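Local coordinates for periplasmic binding protein/LacI transcriptional regulator (PDB 3CTP) that probably regulates transcription as a DNA-binding repressor of the LacI family, its periplasmic-binding-protein-like part holding D-xylulofuranose in the crystal, at residues H177-E182 against F207-H212. Numbering follows the deposited sequence.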
loop_
_atom_site.group_PDB
_atom_site.type_symbol
_atom_site.label_atom_id
_atom_site.label_comp_id
_atom_site.label_asym_id
_atom_site.label_seq_id
_atom_site.Cartn_x
_atom_site.Cartn_y
_atom_site.Cartn_z
ATOM N N HIS A 177 14.758 15.392 14.109
ATOM C CA HIS A 177 14.410 14.980 12.730
ATOM C C HIS A 177 14.772 13.506 12.589
ATOM O O HIS A 177 15.927 13.124 12.803
ATOM C CB HIS A 177 15.154 15.825 11.687
ATOM C CG HIS A 177 14.985 15.336 10.279
ATOM N ND1 HIS A 177 13.794 14.824 9.816
ATOM C CD2 HIS A 177 15.845 15.294 9.233
ATOM C CE1 HIS A 177 13.929 14.475 8.536
ATOM N NE2 HIS A 177 15.158 14.764 8.159
ATOM N N ILE A 178 13.756 12.686 12.303
ATOM C CA ILE A 178 13.983 11.293 11.954
ATOM C C ILE A 178 14.194 11.306 10.451
ATOM O O ILE A 178 13.239 11.541 9.680
ATOM C CB ILE A 178 12.802 10.428 12.358
ATOM C CG1 ILE A 178 12.729 10.465 13.899
ATOM C CG2 ILE A 178 13.010 8.970 11.858
ATOM C CD1 ILE A 178 11.556 9.723 14.530
ATOM N N LYS A 179 15.461 11.151 10.059
ATOM C CA LYS A 179 15.850 11.270 8.650
ATOM C C LYS A 179 15.888 9.934 7.956
ATOM O O LYS A 179 15.957 8.874 8.592
ATOM C CB LYS A 179 17.189 12.014 8.504
ATOM C CG LYS A 179 18.370 11.256 8.975
ATOM C CD LYS A 179 19.721 12.054 8.702
ATOM C CE LYS A 179 20.027 12.206 7.244
ATOM N NZ LYS A 179 20.355 10.931 6.526
ATOM N N GLY A 180 15.798 9.987 6.641
ATOM C CA GLY A 180 15.766 8.765 5.846
ATOM C C GLY A 180 17.162 8.288 5.534
ATOM O O GLY A 180 18.157 8.957 5.876
ATOM N N PRO A 181 17.250 7.119 4.884
ATOM C CA PRO A 181 18.479 6.516 4.439
ATOM C C PRO A 181 19.264 7.494 3.557
ATOM O O PRO A 181 18.659 8.169 2.742
ATOM C CB PRO A 181 17.969 5.394 3.518
ATOM C CG PRO A 181 16.685 5.007 4.032
ATOM C CD PRO A 181 16.078 6.269 4.625
ATOM N N GLU A 182 20.584 7.515 3.693
ATOM C CA GLU A 182 21.449 8.388 2.920
ATOM C C GLU A 182 21.372 8.178 1.403
ATOM O O GLU A 182 21.672 9.110 0.623
ATOM C CB GLU A 182 22.898 8.225 3.394
ATOM C CG GLU A 182 23.865 9.195 2.793
ATOM C CD GLU A 182 25.249 9.047 3.397
ATOM O OE1 GLU A 182 25.336 8.769 4.619
ATOM O OE2 GLU A 182 26.233 9.204 2.649
ATOM N N PHE A 207 19.174 14.239 15.438
ATOM C CA PHE A 207 18.808 13.374 14.318
ATOM C C PHE A 207 18.815 11.912 14.714
ATOM O O PHE A 207 19.669 11.471 15.505
ATOM C CB PHE A 207 19.801 13.574 13.158
ATOM C CG PHE A 207 19.809 14.963 12.624
ATOM C CD1 PHE A 207 18.824 15.378 11.753
ATOM C CD2 PHE A 207 20.796 15.881 13.014
ATOM C CE1 PHE A 207 18.779 16.686 11.274
ATOM C CE2 PHE A 207 20.765 17.191 12.540
ATOM C CZ PHE A 207 19.754 17.593 11.669
ATOM N N ILE A 208 17.876 11.147 14.145
ATOM C CA ILE A 208 17.926 9.668 14.168
ATOM C C ILE A 208 17.780 9.239 12.715
ATOM O O ILE A 208 16.913 9.756 12.024
ATOM C CB ILE A 208 16.733 9.118 14.973
ATOM C CG1 ILE A 208 16.911 9.459 16.456
ATOM C CG2 ILE A 208 16.582 7.584 14.812
ATOM C CD1 ILE A 208 15.699 9.079 17.321
ATOM N N GLU A 209 18.632 8.341 12.235
ATOM C CA GLU A 209 18.611 7.993 10.810
ATOM C C GLU A 209 18.108 6.585 10.599
ATOM O O GLU A 209 18.781 5.615 10.970
ATOM C CB GLU A 209 20.019 8.077 10.218
ATOM C CG GLU A 209 20.094 7.817 8.706
ATOM C CD GLU A 209 21.529 7.953 8.210
ATOM O OE1 GLU A 209 22.283 6.961 8.278
ATOM O OE2 GLU A 209 21.911 9.062 7.786
ATOM N N PHE A 210 16.935 6.453 9.984
ATOM C CA PHE A 210 16.422 5.116 9.684
ATOM C C PHE A 210 17.147 4.612 8.454
ATOM O O PHE A 210 17.464 5.408 7.555
ATOM C CB PHE A 210 14.927 5.187 9.331
ATOM C CG PHE A 210 13.993 5.274 10.518
ATOM C CD1 PHE A 210 14.439 5.603 11.788
ATOM C CD2 PHE A 210 12.632 5.049 10.327
ATOM C CE1 PHE A 210 13.555 5.668 12.869
ATOM C CE2 PHE A 210 11.727 5.130 11.407
ATOM C CZ PHE A 210 12.192 5.442 12.670
ATOM N N GLN A 211 17.401 3.299 8.383
ATOM C CA GLN A 211 18.172 2.770 7.239
ATOM C C GLN A 211 17.323 2.232 6.116
ATOM O O GLN A 211 17.855 1.823 5.044
ATOM C CB GLN A 211 19.098 1.637 7.709
ATOM C CG GLN A 211 20.044 2.094 8.818
ATOM C CD GLN A 211 20.924 3.240 8.374
ATOM O OE1 GLN A 211 21.619 3.135 7.357
ATOM N NE2 GLN A 211 20.904 4.339 9.127
ATOM N N HIS A 212 16.008 2.207 6.339
ATOM C CA HIS A 212 15.080 1.674 5.346
ATOM C C HIS A 212 13.840 2.561 5.326
ATOM O O HIS A 212 13.511 3.193 6.330
ATOM C CB HIS A 212 14.605 0.266 5.743
ATOM C CG HIS A 212 15.716 -0.720 5.900
ATOM N ND1 HIS A 212 16.362 -0.924 7.102
ATOM C CD2 HIS A 212 16.295 -1.559 5.010
ATOM C CE1 HIS A 212 17.296 -1.851 6.945
ATOM N NE2 HIS A 212 17.273 -2.258 5.685
HETATM O O HOH W 1 22.006 5.396 5.422
#
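A beta-alpha-beta unit forms one edge of the parallel four-stranded sheet in one of the two lobes that enclose the sugar: strand 175-179 pairs in register with strand 206-209, the outermost of this sheet within the chain. Ile208 N donates to His177 O, Lys179 N to Ile208 O (2.8 Å) and, just past the strand end, Phe210 N to Lys179 O (3.0 Å). On the face carrying His177 and Lys179, NZ of Lys179 reaches OE2 of Glu209 at 2.7 Å, arriving on the anti side of the carboxylate, 23° out of its plane. Bends at chi3 and chi4 curl the lysine chain back, and the same NZ also donates to Gly180 O at 3.0 Å. Glu188, on the helix 185-200 that links the two strands in this beta-alpha-beta crossover, is a second carboxylate partner, and Tyr191 adds a cation-pi contact. A methionine in place of Lys179 would probably leave Glu209 and Glu188 without their shared positive charge and Gly180 O without this donor. Glu209 OE1 turns instead to Gln211 NE2 (3.1 Å), which lies along its anti lone pair. Beside them, the rings of His177 and Phe207 meet edge against edge, neither over the other's face, with planes at 79°. On the opposite face of the sheet, Ile178 lays CG2 over one face of the Phe210 ring, 3.6 Å from its centroid. Beyond the strands, Pro181 CG packs on the backbone of Gln211, 3.5 Å from its C, where the turn leads toward the sugar-pocket residues Ala186, Thr187 and Arg190 of helix 185-200.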